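Local coordinates for PUM-HD domain-containing protein (Caenorhabditis elegans, PDB 7CGF) that binds RNA through its Pumilio homology (PUF) domain, a curved stack of helical repeats, and probably recognises elements in the 3' untranslated regions of messenger RNAs, at residues A[125-130]-A[136-141]; A[72-77]-A[104-109]; A[145-150]-A[182-187]. The protein carries 2 engineered substitutions. All coordinates share one frame; numbering follows the deposited sequence.

Contact 1 (A[125-130]-A[136-141])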
ATOM      1  N   LYS A 125     -10.304  10.510  -3.730  1.00 18.47           N
ATOM      2  CA  LYS A 125     -11.377  10.342  -4.706  1.00 15.85           C
ATOM      3  C   LYS A 125     -11.092  11.153  -5.966  1.00 16.22           C
ATOM      4  O   LYS A 125     -11.241  10.647  -7.082  1.00 18.30           O
ATOM      5  CB  LYS A 125     -12.719  10.753  -4.081  1.00 17.11           C
ATOM      6  CG  LYS A 125     -13.934  10.729  -5.033  1.00 19.10           C
ATOM      7  CD  LYS A 125     -14.127   9.371  -5.681  1.00 23.53           C
ATOM      8  CE  LYS A 125     -14.300   8.264  -4.659  1.00 27.00           C
ATOM      9  NZ  LYS A 125     -15.619   8.369  -3.996  1.00 29.15           N
ATOM     10  N   ALA A 126     -10.672  12.411  -5.801  1.00 17.86           N
ATOM     11  CA  ALA A 126     -10.351  13.249  -6.957  1.00 15.77           C
ATOM     12  C   ALA A 126      -9.251  12.614  -7.807  1.00 18.46           C
ATOM     13  O   ALA A 126      -9.395  12.467  -9.029  1.00 19.25           O
ATOM     14  CB  ALA A 126      -9.953  14.649  -6.482  1.00 17.27           C
ATOM     15  N   LEU A 127      -8.152  12.180  -7.177  1.00 18.39           N
ATOM     16  CA  LEU A 127      -7.080  11.581  -7.969  1.00 18.26           C
ATOM     17  C   LEU A 127      -7.526  10.291  -8.645  1.00 20.04           C
ATOM     18  O   LEU A 127      -7.027   9.944  -9.727  1.00 21.30           O
ATOM     19  CB  LEU A 127      -5.857  11.317  -7.086  1.00 15.91           C
ATOM     20  CG  LEU A 127      -5.148  12.558  -6.574  1.00 16.11           C
ATOM     21  CD1 LEU A 127      -4.082  12.159  -5.552  1.00 19.52           C
ATOM     22  CD2 LEU A 127      -4.522  13.365  -7.730  1.00 21.76           C
ATOM     23  N   GLU A 128      -8.432   9.550  -8.012  1.00 18.64           N
ATOM     24  CA  GLU A 128      -8.933   8.309  -8.585  1.00 18.49           C
ATOM     25  C   GLU A 128      -9.725   8.541  -9.862  1.00 21.80           C
ATOM     26  O   GLU A 128      -9.736   7.676 -10.747  1.00 24.61           O
ATOM     27  CB  GLU A 128      -9.813   7.604  -7.554  1.00 21.73           C
ATOM     28  CG  GLU A 128     -10.599   6.412  -8.053  1.00 24.36           C
ATOM     29  CD  GLU A 128      -9.735   5.211  -8.358  1.00 37.27           C
ATOM     30  OE1 GLU A 128      -8.577   5.162  -7.868  1.00 35.32           O
ATOM     31  OE2 GLU A 128     -10.230   4.314  -9.079  1.00 39.23           O
ATOM     32  N   LYS A 129     -10.381   9.688  -9.988  1.00 16.75           N
ATOM     33  CA  LYS A 129     -11.393   9.878 -11.028  1.00 19.31           C
ATOM     34  C   LYS A 129     -11.024  10.885 -12.110  1.00 22.52           C
ATOM     35  O   LYS A 129     -11.369  10.673 -13.282  1.00 21.62           O
ATOM     36  CB  LYS A 129     -12.716  10.312 -10.396  1.00 19.06           C
ATOM     37  CG  LYS A 129     -13.304   9.305  -9.389  1.00 18.91           C
ATOM     38  CD  LYS A 129     -13.785   8.043 -10.066  1.00 17.96           C
ATOM     39  CE  LYS A 129     -14.485   7.119  -9.069  1.00 25.89           C
ATOM     40  NZ  LYS A 129     -15.026   5.888  -9.706  1.00 23.68           N
ATOM     41  N   ILE A 130     -10.348  11.977 -11.767  1.00 20.41           N
ATOM     42  CA  ILE A 130     -10.285  13.123 -12.670  1.00 20.37           C
ATOM     43  C   ILE A 130      -9.197  12.979 -13.725  1.00 17.75           C
ATOM     44  O   ILE A 130      -8.297  12.133 -13.625  1.00 18.40           O
ATOM     45  CB  ILE A 130     -10.105  14.438 -11.892  1.00 18.30           C
ATOM     46  CG1 ILE A 130      -8.700  14.527 -11.271  1.00 19.73           C
ATOM     47  CG2 ILE A 130     -11.222  14.602 -10.865  1.00 20.16           C
ATOM     48  CD1 ILE A 130      -8.534  15.661 -10.247  1.00 20.73           C
ATOM     49  N   ILE A 136      -2.472  16.724 -12.140  1.00 22.13           N
ATOM     50  CA  ILE A 136      -1.209  17.449 -12.043  1.00 23.48           C
ATOM     51  C   ILE A 136      -1.374  18.709 -11.206  1.00 22.17           C
ATOM     52  O   ILE A 136      -0.482  19.089 -10.435  1.00 21.18           O
ATOM     53  CB  ILE A 136      -0.682  17.771 -13.455  1.00 21.83           C
ATOM     54  CG1 ILE A 136      -0.302  16.491 -14.190  1.00 26.30           C
ATOM     55  CG2 ILE A 136       0.503  18.709 -13.384  1.00 25.12           C
ATOM     56  CD1 ILE A 136      -0.005  16.711 -15.668  1.00 28.55           C
ATOM     57  N   LYS A 137      -2.524  19.380 -11.338  1.00 22.93           N
ATOM     58  CA  LYS A 137      -2.783  20.578 -10.553  1.00 20.73           C
ATOM     59  C   LYS A 137      -2.805  20.263  -9.061  1.00 22.36           C
ATOM     60  O   LYS A 137      -2.214  20.990  -8.253  1.00 21.70           O
ATOM     61  CB  LYS A 137      -4.104  21.208 -11.012  1.00 20.23           C
ATOM     62  CG  LYS A 137      -4.382  22.572 -10.420  1.00 26.09           C
ATOM     63  CD  LYS A 137      -5.596  23.248 -11.062  1.00 28.79           C
ATOM     64  CE  LYS A 137      -5.965  24.498 -10.276  1.00 33.59           C
ATOM     65  NZ  LYS A 137      -7.164  25.197 -10.808  1.00 37.39           N
ATOM     66  N   ILE A 138      -3.460  19.165  -8.677  1.00 20.98           N
ATOM     67  CA  ILE A 138      -3.464  18.750  -7.273  1.00 20.66           C
ATOM     68  C   ILE A 138      -2.050  18.419  -6.806  1.00 22.32           C
ATOM     69  O   ILE A 138      -1.624  18.835  -5.719  1.00 20.90           O
ATOM     70  CB  ILE A 138      -4.425  17.566  -7.067  1.00 18.34           C
ATOM     71  CG1 ILE A 138      -5.865  18.046  -7.250  1.00 19.58           C
ATOM     72  CG2 ILE A 138      -4.228  16.939  -5.684  1.00 21.01           C
ATOM     73  CD1 ILE A 138      -6.887  16.949  -7.032  1.00 19.12           C
ATOM     74  N   LEU A 139      -1.305  17.655  -7.608  1.00 21.10           N
ATOM     75  CA  LEU A 139       0.044  17.264  -7.205  1.00 20.39           C
ATOM     76  C   LEU A 139       0.956  18.472  -7.058  1.00 24.09           C
ATOM     77  O   LEU A 139       1.865  18.464  -6.219  1.00 25.03           O
ATOM     78  CB  LEU A 139       0.642  16.287  -8.216  1.00 17.25           C
ATOM     79  CG  LEU A 139       0.010  14.900  -8.250  1.00 22.32           C
ATOM     80  CD1 LEU A 139       0.759  13.979  -9.205  1.00 24.91           C
ATOM     81  CD2 LEU A 139      -0.023  14.335  -6.849  1.00 29.90           C
ATOM     82  N   SER A 140       0.725  19.519  -7.854  1.00 21.41           N
ATOM     83  CA  SER A 140       1.549  20.722  -7.762  1.00 24.43           C
ATOM     84  C   SER A 140       1.472  21.352  -6.373  1.00 24.92           C
ATOM     85  O   SER A 140       2.415  22.027  -5.941  1.00 26.70           O
ATOM     86  CB  SER A 140       1.135  21.722  -8.845  1.00 26.14           C
ATOM     87  OG  SER A 140      -0.004  22.468  -8.432  1.00 32.00           O
ATOM     88  N   GLN A 141       0.370  21.128  -5.656  1.00 22.50           N
ATOM     89  CA  GLN A 141       0.252  21.566  -4.269  1.00 19.97           C
ATOM     90  C   GLN A 141       0.863  20.558  -3.304  1.00 22.43           C
ATOM     91  O   GLN A 141       1.513  20.945  -2.326  1.00 25.36           O
ATOM     92  CB  GLN A 141      -1.220  21.801  -3.930  1.00 25.32           C
ATOM     93  CG  GLN A 141      -1.753  23.097  -4.503  1.00 24.75           C
ATOM     94  CD  GLN A 141      -1.303  24.289  -3.677  1.00 27.23           C
ATOM     95  OE1 GLN A 141      -0.125  24.625  -3.641  1.00 37.34           O
ATOM     96  NE2 GLN A 141      -2.249  24.924  -2.985  1.00 36.46           N
TER
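Ile138 carries the apolar contact with both branches of its side chain, meeting Ala126, Leu127 and Ile130 of helix 119-129 and the turn after it. Its CG1 is anti to the carbonyl carbon (chi1 -69°), and an extended second torsion sends CD1 out as a tip. This methyl lies 3.9 Å from Ala126 CB and 3.8 Å from Ile130 CD1, so it touches two residues spaced one helical turn apart. The other branch, Ile138 CG2, comes to 4.1 Å from Leu127 CD2, the two side chains meeting at a slant. All four residues are buried, and outside residues close the cluster: Phe91 lies on Ala126 and Ile130, while Val158 of helix 155-165 packs on Leu127.

No hydrogen bond crosses between the two segments; the polar bonds within them serve their own backbones. Ala126 O accepts from both Lys129 N and Ile130 N where the first helix ends, and Ser140 OG donates to Lys137 O at 2.7 Å within the second. Just outside, Gln135 NE2 bonds to Leu127 O and so ties the helices together.

The CA atoms of Leu127 and Ile138 are 8.1 Å apart, and the two segments run in roughly opposite directions. With only a short turn between helices 119-129 and 132-142, this is the hydrophobic interior of a helical hairpin, as in the Pumilio repeats that build PUF domains.

Contact 2 (A[72-77]-A[104-109])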
ATOM      1  N   SER A  72     -19.222  26.977  -2.555  1.00 22.65           N
ATOM      2  CA  SER A  72     -19.075  28.100  -1.645  1.00 24.79           C
ATOM      3  C   SER A  72     -18.730  27.648  -0.234  1.00 25.66           C
ATOM      4  O   SER A  72     -18.085  28.402   0.499  1.00 30.49           O
ATOM      5  CB  SER A  72     -20.347  28.960  -1.649  1.00 27.25           C
ATOM      6  OG  SER A  72     -21.334  28.413  -0.804  1.00 37.55           O
ATOM      7  N   ASN A  73     -19.078  26.412   0.136  1.00 20.85           N
ATOM      8  CA  ASN A  73     -18.804  25.898   1.469  1.00 21.04           C
ATOM      9  C   ASN A  73     -17.757  24.789   1.463  1.00 19.22           C
ATOM     10  O   ASN A  73     -17.673  24.028   2.434  1.00 20.47           O
ATOM     11  CB  ASN A  73     -20.095  25.386   2.111  1.00 21.87           C
ATOM     12  CG  ASN A  73     -21.097  26.512   2.382  1.00 24.27           C
ATOM     13  OD1 ASN A  73     -20.967  27.255   3.366  1.00 26.40           O
ATOM     14  ND2 ASN A  73     -22.093  26.647   1.505  1.00 25.29           N
ATOM     15  N   ALA A  74     -16.968  24.678   0.389  1.00 18.78           N
ATOM     16  CA  ALA A  74     -16.087  23.515   0.238  1.00 18.32           C
ATOM     17  C   ALA A  74     -15.130  23.363   1.418  1.00 21.18           C
ATOM     18  O   ALA A  74     -14.913  22.244   1.903  1.00 19.24           O
ATOM     19  CB  ALA A  74     -15.296  23.607  -1.064  1.00 21.57           C
ATOM     20  N   ASP A  75     -14.533  24.465   1.884  1.00 21.11           N
ATOM     21  CA  ASP A  75     -13.562  24.336   2.966  1.00 22.82           C
ATOM     22  C   ASP A  75     -14.203  23.796   4.233  1.00 24.86           C
ATOM     23  O   ASP A  75     -13.555  23.055   4.976  1.00 27.77           O
ATOM     24  CB  ASP A  75     -12.859  25.666   3.264  1.00 24.23           C
ATOM     25  CG  ASP A  75     -11.932  25.569   4.476  1.00 32.26           C
ATOM     26  OD1 ASP A  75     -10.935  24.819   4.421  1.00 29.83           O
ATOM     27  OD2 ASP A  75     -12.202  26.228   5.502  1.00 33.38           O
ATOM     28  N   GLU A  76     -15.470  24.129   4.494  1.00 18.82           N
ATOM     29  CA  GLU A  76     -16.118  23.596   5.681  1.00 18.99           C
ATOM     30  C   GLU A  76     -16.573  22.147   5.513  1.00 21.54           C
ATOM     31  O   GLU A  76     -16.708  21.431   6.513  1.00 20.86           O
ATOM     32  CB  GLU A  76     -17.310  24.474   6.061  1.00 21.32           C
ATOM     33  CG  GLU A  76     -17.708  24.319   7.507  1.00 31.16           C
ATOM     34  CD  GLU A  76     -18.754  25.327   7.918  1.00 39.43           C
ATOM     35  OE1 GLU A  76     -18.798  26.416   7.300  1.00 39.25           O
ATOM     36  OE2 GLU A  76     -19.529  25.024   8.850  1.00 38.70           O
ATOM     37  N   LEU A  77     -16.787  21.692   4.280  1.00 15.71           N
ATOM     38  CA  LEU A  77     -17.320  20.358   4.071  1.00 14.38           C
ATOM     39  C   LEU A  77     -16.239  19.307   3.901  1.00 14.11           C
ATOM     40  O   LEU A  77     -16.486  18.134   4.217  1.00 14.57           O
ATOM     41  CB  LEU A  77     -18.222  20.327   2.833  1.00 15.35           C
ATOM     42  CG  LEU A  77     -19.509  21.161   2.926  1.00 15.88           C
ATOM     43  CD1 LEU A  77     -20.224  21.137   1.580  1.00 20.81           C
ATOM     44  CD2 LEU A  77     -20.417  20.647   4.032  1.00 21.74           C
ATOM     45  N   ASP A 104     -10.771  23.860  -8.317  1.00 22.43           N
ATOM     46  CA  ASP A 104     -10.473  25.266  -8.026  1.00 23.97           C
ATOM     47  C   ASP A 104     -10.890  25.647  -6.614  1.00 21.05           C
ATOM     48  O   ASP A 104     -10.247  26.496  -5.979  1.00 25.79           O
ATOM     49  CB  ASP A 104     -11.191  26.196  -9.012  1.00 31.24           C
ATOM     50  CG  ASP A 104     -10.495  26.310 -10.355  1.00 33.50           C
ATOM     51  OD1 ASP A 104      -9.265  26.113 -10.444  1.00 36.22           O
ATOM     52  OD2 ASP A 104     -11.201  26.631 -11.339  1.00 43.32           O
ATOM     53  N   ALA A 105     -11.986  25.064  -6.122  1.00 19.39           N
ATOM     54  CA  ALA A 105     -12.520  25.418  -4.817  1.00 22.24           C
ATOM     55  C   ALA A 105     -11.677  24.888  -3.673  1.00 24.39           C
ATOM     56  O   ALA A 105     -11.740  25.436  -2.567  1.00 25.55           O
ATOM     57  CB  ALA A 105     -13.946  24.887  -4.669  1.00 22.31           C
ATOM     58  N   ILE A 106     -10.903  23.832  -3.898  1.00 21.72           N
ATOM     59  CA  ILE A 106     -10.121  23.224  -2.823  1.00 19.31           C
ATOM     60  C   ILE A 106      -8.632  23.374  -3.014  1.00 23.37           C
ATOM     61  O   ILE A 106      -7.880  23.015  -2.098  1.00 20.21           O
ATOM     62  CB  ILE A 106     -10.455  21.728  -2.646  1.00 17.71           C
ATOM     63  CG1 ILE A 106     -10.036  20.949  -3.899  1.00 18.84           C
ATOM     64  CG2 ILE A 106     -11.936  21.544  -2.284  1.00 20.82           C
ATOM     65  CD1 ILE A 106     -10.134  19.419  -3.772  1.00 20.63           C
ATOM     66  N   ILE A 107      -8.175  23.889  -4.159  1.00 21.00           N
ATOM     67  CA  ILE A 107      -6.768  23.720  -4.515  1.00 20.70           C
ATOM     68  C   ILE A 107      -5.867  24.453  -3.529  1.00 23.69           C
ATOM     69  O   ILE A 107      -4.796  23.951  -3.158  1.00 20.50           O
ATOM     70  CB  ILE A 107      -6.517  24.160  -5.970  1.00 25.16           C
ATOM     71  CG1 ILE A 107      -5.113  23.733  -6.416  1.00 25.51           C
ATOM     72  CG2 ILE A 107      -6.706  25.662  -6.159  1.00 23.52           C
ATOM     73  CD1 ILE A 107      -4.881  22.228  -6.370  1.00 23.44           C
ATOM     74  N   ASP A 108      -6.286  25.636  -3.065  1.00 23.70           N
ATOM     75  CA  ASP A 108      -5.384  26.457  -2.261  1.00 27.30           C
ATOM     76  C   ASP A 108      -5.056  25.827  -0.914  1.00 26.22           C
ATOM     77  O   ASP A 108      -4.001  26.133  -0.346  1.00 26.48           O
ATOM     78  CB  ASP A 108      -5.976  27.854  -2.044  1.00 30.38           C
ATOM     79  CG  ASP A 108      -6.053  28.674  -3.326  1.00 36.46           C
ATOM     80  OD1 ASP A 108      -5.360  28.344  -4.310  1.00 38.66           O
ATOM     81  OD2 ASP A 108      -6.816  29.665  -3.340  1.00 48.09           O
ATOM     82  N   ARG A 109      -5.913  24.947  -0.394  1.00 22.42           N
ATOM     83  CA  ARG A 109      -5.672  24.302   0.890  1.00 24.26           C
ATOM     84  C   ARG A 109      -5.377  22.813   0.769  1.00 19.73           C
ATOM     85  O   ARG A 109      -5.396  22.108   1.787  1.00 20.40           O
ATOM     86  CB  ARG A 109      -6.863  24.521   1.823  1.00 26.50           C
ATOM     87  CG  ARG A 109      -7.043  25.980   2.203  1.00 29.70           C
ATOM     88  CD  ARG A 109      -7.867  26.153   3.458  1.00 31.52           C
ATOM     89  NE  ARG A 109      -7.924  27.564   3.828  1.00 46.99           N
ATOM     90  CZ  ARG A 109      -8.635  28.064   4.835  1.00 49.66           C
ATOM     91  NH1 ARG A 109      -9.370  27.270   5.607  1.00 45.57           N
ATOM     92  NH2 ARG A 109      -8.603  29.370   5.073  1.00 52.02           N
TER
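Ala74 and Asp75 of one helix meet Ala105, Ile106 and Arg109 where consecutive helical layers of the Pumilio solenoid stack, close to the predicted boundary between repeats 69-104 and 105-140. The backbones come near each other: the CA atoms of Ala74 and Ala105 are 6.5 Å apart, a spacing that the small alanine side chains permit. Ala74 CB points at the opposing segment and lies 4.1 Å from Ala105 CB. It is equally far, 4.1 Å, from Ile106 CG2. Ile106 turns only this branch to the contact; with chi1 at 65°, CG1 and CD1 lead away from it, and the side chain also touches Phe91.

This apolar patch, buried at Ala74 and Ile106, has a charged rim. PUF domains build a curved right-handed superhelix by repeating such helix-on-helix packing, and here the exposed edge of one step carries a salt bridge between Asp75 and Arg109. A single guanidinium nitrogen does the work: Arg109 NH1 lies 3.0 Å from Asp75 OD2 and 3.1 Å from Asp75 OD1. The carboxylate and guanidinium planes are 84° apart, so the pair is not the flat, two-nitrogen arrangement, and the approach to the guanidinium is oblique. Asp75 reaches across with CG anti to its own N (chi1 175°), while Arg109 stretches out from CG to NE and brings CD to 3.5 Å from Asp75 OD1. That same oxygen is hydrogen-bonded to Tyr113 OH, which probably helps to fix the carboxylate's rotation. Asp75 also lies in the first turn of helix 74-78, where the helix dipole is likely to suit its negative charge.

Contact 3 (A[145-150]-A[182-187])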
ATOM      1  N   VAL A 145       4.518  19.876   0.391  1.00 18.28           N
ATOM      2  CA  VAL A 145       4.519  19.179   1.673  1.00 20.65           C
ATOM      3  C   VAL A 145       4.862  17.700   1.515  1.00 19.52           C
ATOM      4  O   VAL A 145       4.551  16.903   2.400  1.00 21.17           O
ATOM      5  CB  VAL A 145       3.157  19.337   2.389  1.00 20.54           C
ATOM      6  CG1 VAL A 145       2.942  20.782   2.842  1.00 23.16           C
ATOM      7  CG2 VAL A 145       2.006  18.926   1.456  1.00 19.05           C
ATOM      8  N   ILE A 146       5.572  17.330   0.442  1.00 20.06           N
ATOM      9  CA  ILE A 146       5.650  15.914   0.062  1.00 16.66           C
ATOM     10  C   ILE A 146       6.414  15.056   1.088  1.00 17.00           C
ATOM     11  O   ILE A 146       5.992  13.929   1.375  1.00 18.35           O
ATOM     12  CB  ILE A 146       6.213  15.782  -1.370  1.00 18.61           C
ATOM     13  CG1 ILE A 146       6.295  14.316  -1.813  1.00 16.50           C
ATOM     14  CG2 ILE A 146       7.564  16.484  -1.503  1.00 22.70           C
ATOM     15  CD1 ILE A 146       4.968  13.543  -1.780  1.00 20.75           C
ATOM     16  N   HIS A 147       7.528  15.541   1.669  1.00 19.73           N
ATOM     17  CA  HIS A 147       8.253  14.676   2.611  1.00 23.31           C
ATOM     18  C   HIS A 147       7.396  14.340   3.827  1.00 21.58           C
ATOM     19  O   HIS A 147       7.288  13.172   4.220  1.00 24.37           O
ATOM     20  CB  HIS A 147       9.582  15.298   3.060  1.00 25.02           C
ATOM     21  CG  HIS A 147      10.385  14.407   3.982  1.00 26.34           C
ATOM     22  ND1 HIS A 147      11.616  13.887   3.636  1.00 30.03           N
ATOM     23  CD2 HIS A 147      10.126  13.949   5.233  1.00 28.46           C
ATOM     24  CE1 HIS A 147      12.080  13.149   4.633  1.00 26.36           C
ATOM     25  NE2 HIS A 147      11.194  13.168   5.613  1.00 30.33           N
ATOM     26  N   ARG A 148       6.753  15.353   4.428  1.00 19.26           N
ATOM     27  CA  ARG A 148       5.923  15.081   5.593  1.00 20.76           C
ATOM     28  C   ARG A 148       4.693  14.279   5.201  1.00 17.19           C
ATOM     29  O   ARG A 148       4.237  13.411   5.958  1.00 19.23           O
ATOM     30  CB  ARG A 148       5.540  16.406   6.264  1.00 22.29           C
ATOM     31  CG  ARG A 148       4.821  16.253   7.601  1.00 29.64           C
ATOM     32  CD  ARG A 148       4.664  17.592   8.329  1.00 32.03           C
ATOM     33  NE  ARG A 148       4.221  18.664   7.436  1.00 32.41           N
ATOM     34  CZ  ARG A 148       2.976  19.131   7.378  1.00 29.04           C
ATOM     35  NH1 ARG A 148       2.040  18.637   8.170  1.00 29.62           N
ATOM     36  NH2 ARG A 148       2.670  20.103   6.531  1.00 29.59           N
ATOM     37  N   CYS A 149       4.179  14.532   3.999  1.00 19.41           N
ATOM     38  CA  CYS A 149       3.013  13.803   3.514  1.00 20.56           C
ATOM     39  C   CYS A 149       3.284  12.301   3.461  1.00 20.68           C
ATOM     40  O   CYS A 149       2.429  11.489   3.829  1.00 21.70           O
ATOM     41  CB  CYS A 149       2.651  14.346   2.132  1.00 26.47           C
ATOM     42  SG  CYS A 149       0.917  14.357   1.735  1.00 27.26           S
ATOM     43  N   MET A 150       4.486  11.914   3.027  1.00 21.66           N
ATOM     44  CA  MET A 150       4.784  10.501   2.815  1.00 23.67           C
ATOM     45  C   MET A 150       4.774   9.700   4.108  1.00 23.87           C
ATOM     46  O   MET A 150       4.487   8.496   4.087  1.00 26.39           O
ATOM     47  CB  MET A 150       6.135  10.373   2.113  1.00 25.20           C
ATOM     48  CG  MET A 150       6.097  10.955   0.724  1.00 22.79           C
ATOM     49  SD  MET A 150       7.779  11.035   0.056  1.00 35.42           S
ATOM     50  CE  MET A 150       8.262   9.461   0.623  1.00 21.20           C
ATOM     51  N   SER A 182      20.742  11.011   1.683  1.00 16.91           N
ATOM     52  CA  SER A 182      21.290   9.655   1.754  1.00 18.12           C
ATOM     53  C   SER A 182      20.362   8.700   2.491  1.00 17.74           C
ATOM     54  O   SER A 182      20.152   7.567   2.041  1.00 21.17           O
ATOM     55  CB  SER A 182      22.657   9.679   2.431  1.00 19.93           C
ATOM     56  OG  SER A 182      23.571  10.409   1.643  1.00 20.81           O
ATOM     57  N   ASN A 183      19.774   9.142   3.602  1.00 15.99           N
ATOM     58  CA  ASN A 183      19.052   8.227   4.480  1.00 15.69           C
ATOM     59  C   ASN A 183      17.548   8.204   4.237  1.00 14.08           C
ATOM     60  O   ASN A 183      16.840   7.515   4.970  1.00 16.68           O
ATOM     61  CB  ASN A 183      19.304   8.591   5.938  1.00 18.71           C
ATOM     62  CG  ASN A 183      18.763   9.970   6.299  1.00 26.69           C
ATOM     63  OD1 ASN A 183      18.699  10.874   5.452  1.00 30.11           O
ATOM     64  ND2 ASN A 183      18.381  10.142   7.561  1.00 41.62           N
ATOM     65  N   THR A 184      17.044   8.937   3.247  1.00 15.51           N
ATOM     66  CA  THR A 184      15.591   9.082   3.117  1.00 11.51           C
ATOM     67  C   THR A 184      14.914   7.747   2.810  1.00 14.36           C
ATOM     68  O   THR A 184      13.860   7.439   3.373  1.00 14.28           O
ATOM     69  CB  THR A 184      15.272  10.108   2.031  1.00 14.13           C
ATOM     70  OG1 THR A 184      15.999  11.309   2.312  1.00 15.25           O
ATOM     71  CG2 THR A 184      13.772  10.449   2.034  1.00 15.97           C
ATOM     72  N   ILE A 185      15.487   6.944   1.910  1.00 13.36           N
ATOM     73  CA  ILE A 185      14.839   5.678   1.575  1.00 13.96           C
ATOM     74  C   ILE A 185      14.838   4.742   2.774  1.00 14.52           C
ATOM     75  O   ILE A 185      13.845   4.048   3.033  1.00 14.72           O
ATOM     76  CB  ILE A 185      15.499   5.040   0.343  1.00 14.74           C
ATOM     77  CG1 ILE A 185      14.826   5.538  -0.914  1.00 19.90           C
ATOM     78  CG2 ILE A 185      15.460   3.508   0.419  1.00 24.68           C
ATOM     79  CD1 ILE A 185      13.424   5.006  -1.094  1.00 30.08           C
ATOM     80  N   TYR A 186      15.910   4.749   3.563  1.00 14.99           N
ATOM     81  CA  TYR A 186      15.905   3.958   4.787  1.00 16.93           C
ATOM     82  C   TYR A 186      14.806   4.443   5.731  1.00 15.39           C
ATOM     83  O   TYR A 186      14.000   3.643   6.228  1.00 15.21           O
ATOM     84  CB  TYR A 186      17.272   4.024   5.480  1.00 15.51           C
ATOM     85  CG  TYR A 186      17.215   3.330   6.825  1.00 16.74           C
ATOM     86  CD1 TYR A 186      17.329   1.956   6.912  1.00 20.18           C
ATOM     87  CD2 TYR A 186      16.975   4.053   7.990  1.00 18.44           C
ATOM     88  CE1 TYR A 186      17.242   1.316   8.139  1.00 21.08           C
ATOM     89  CE2 TYR A 186      16.869   3.424   9.208  1.00 21.08           C
ATOM     90  CZ  TYR A 186      17.006   2.058   9.272  1.00 25.28           C
ATOM     91  OH  TYR A 186      16.915   1.434  10.488  1.00 32.70           O
ATOM     92  N   GLU A 187      14.771   5.762   5.974  1.00 12.48           N
ATOM     93  CA  GLU A 187      13.796   6.371   6.876  1.00 16.60           C
ATOM     94  C   GLU A 187      12.380   6.015   6.452  1.00 16.58           C
ATOM     95  O   GLU A 187      11.533   5.681   7.295  1.00 16.30           O
ATOM     96  CB  GLU A 187      13.993   7.899   6.892  1.00 17.25           C
ATOM     97  CG  GLU A 187      12.808   8.728   7.435  1.00 24.63           C
ATOM     98  CD  GLU A 187      12.806  10.249   7.065  1.00 34.55           C
ATOM     99  OE1 GLU A 187      11.971  10.992   7.637  1.00 30.24           O
ATOM    100  OE2 GLU A 187      13.602  10.718   6.219  1.00 34.05           O
TER
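His147 and Glu187 reach toward each other from opposite directions and join through a hydrogen bond from His147 NE2 to Glu187 OE1, at 3.1 Å. The N-H...O angle of 150° shows it moderately bent. The acceptor lies close to the plane of the imidazole, at its edge, whereas the donor approaches the syn side of the carboxylate from outside the carboxylate plane. The planes of ring and carboxylate are 44° apart, and the second oxygen, Glu187 OE2, lies 3.3 Å from His147 CE1.

Both side chains leave their helices with CG anti to the backbone N. In His147 (chi1 -177°) this projects the ring from helix 146-150, and Glu187 is extended beyond CG. Together they link neighbouring predicted Pumilio repeats of the solenoid, 141-176 and 177-215. The two segments' backbones stay apart, the nearest CA atoms being those of His147 and Thr184, at 9.2 Å. Thr184, one turn before Glu187, directs its methyl CG2 to 4.1 Å from His147 CE1.

Outside the two segments, Glu180 OE2 takes a hydrogen bond from His147 ND1, and Lys151 NZ forms a salt bridge with Glu187 OE1. Replacing Glu187 by an alanine is likely to leave His147 NE2 and Lys151 without their shared acceptor, with Glu180 alone of the two carboxylates still holding the ring. With both ring nitrogens donating to carboxylates, the imidazole is likely to be biased toward its positively charged form.

The three contacts follow one another along the chain and the solenoid. Contacts 1 and 2 are 14 Å apart between centres and touch directly: Gln141 NE2 of contact 1 lies 2.7 Å from Ile107 O of contact 2, a probable hydrogen bond. Contact 3, its centre 21 Å from that of contact 1, joins it through sequence alone, helix 146-150 following helix 132-142. Contacts 2 and 3, with centres 28 Å apart, do not touch. The nearest atoms lie about 6 Å from the bound RNA in contact 1 and about 9 Å in each of the others, consistent with packing beside and behind the RNA-binding surface, contact 1 being the closest to it.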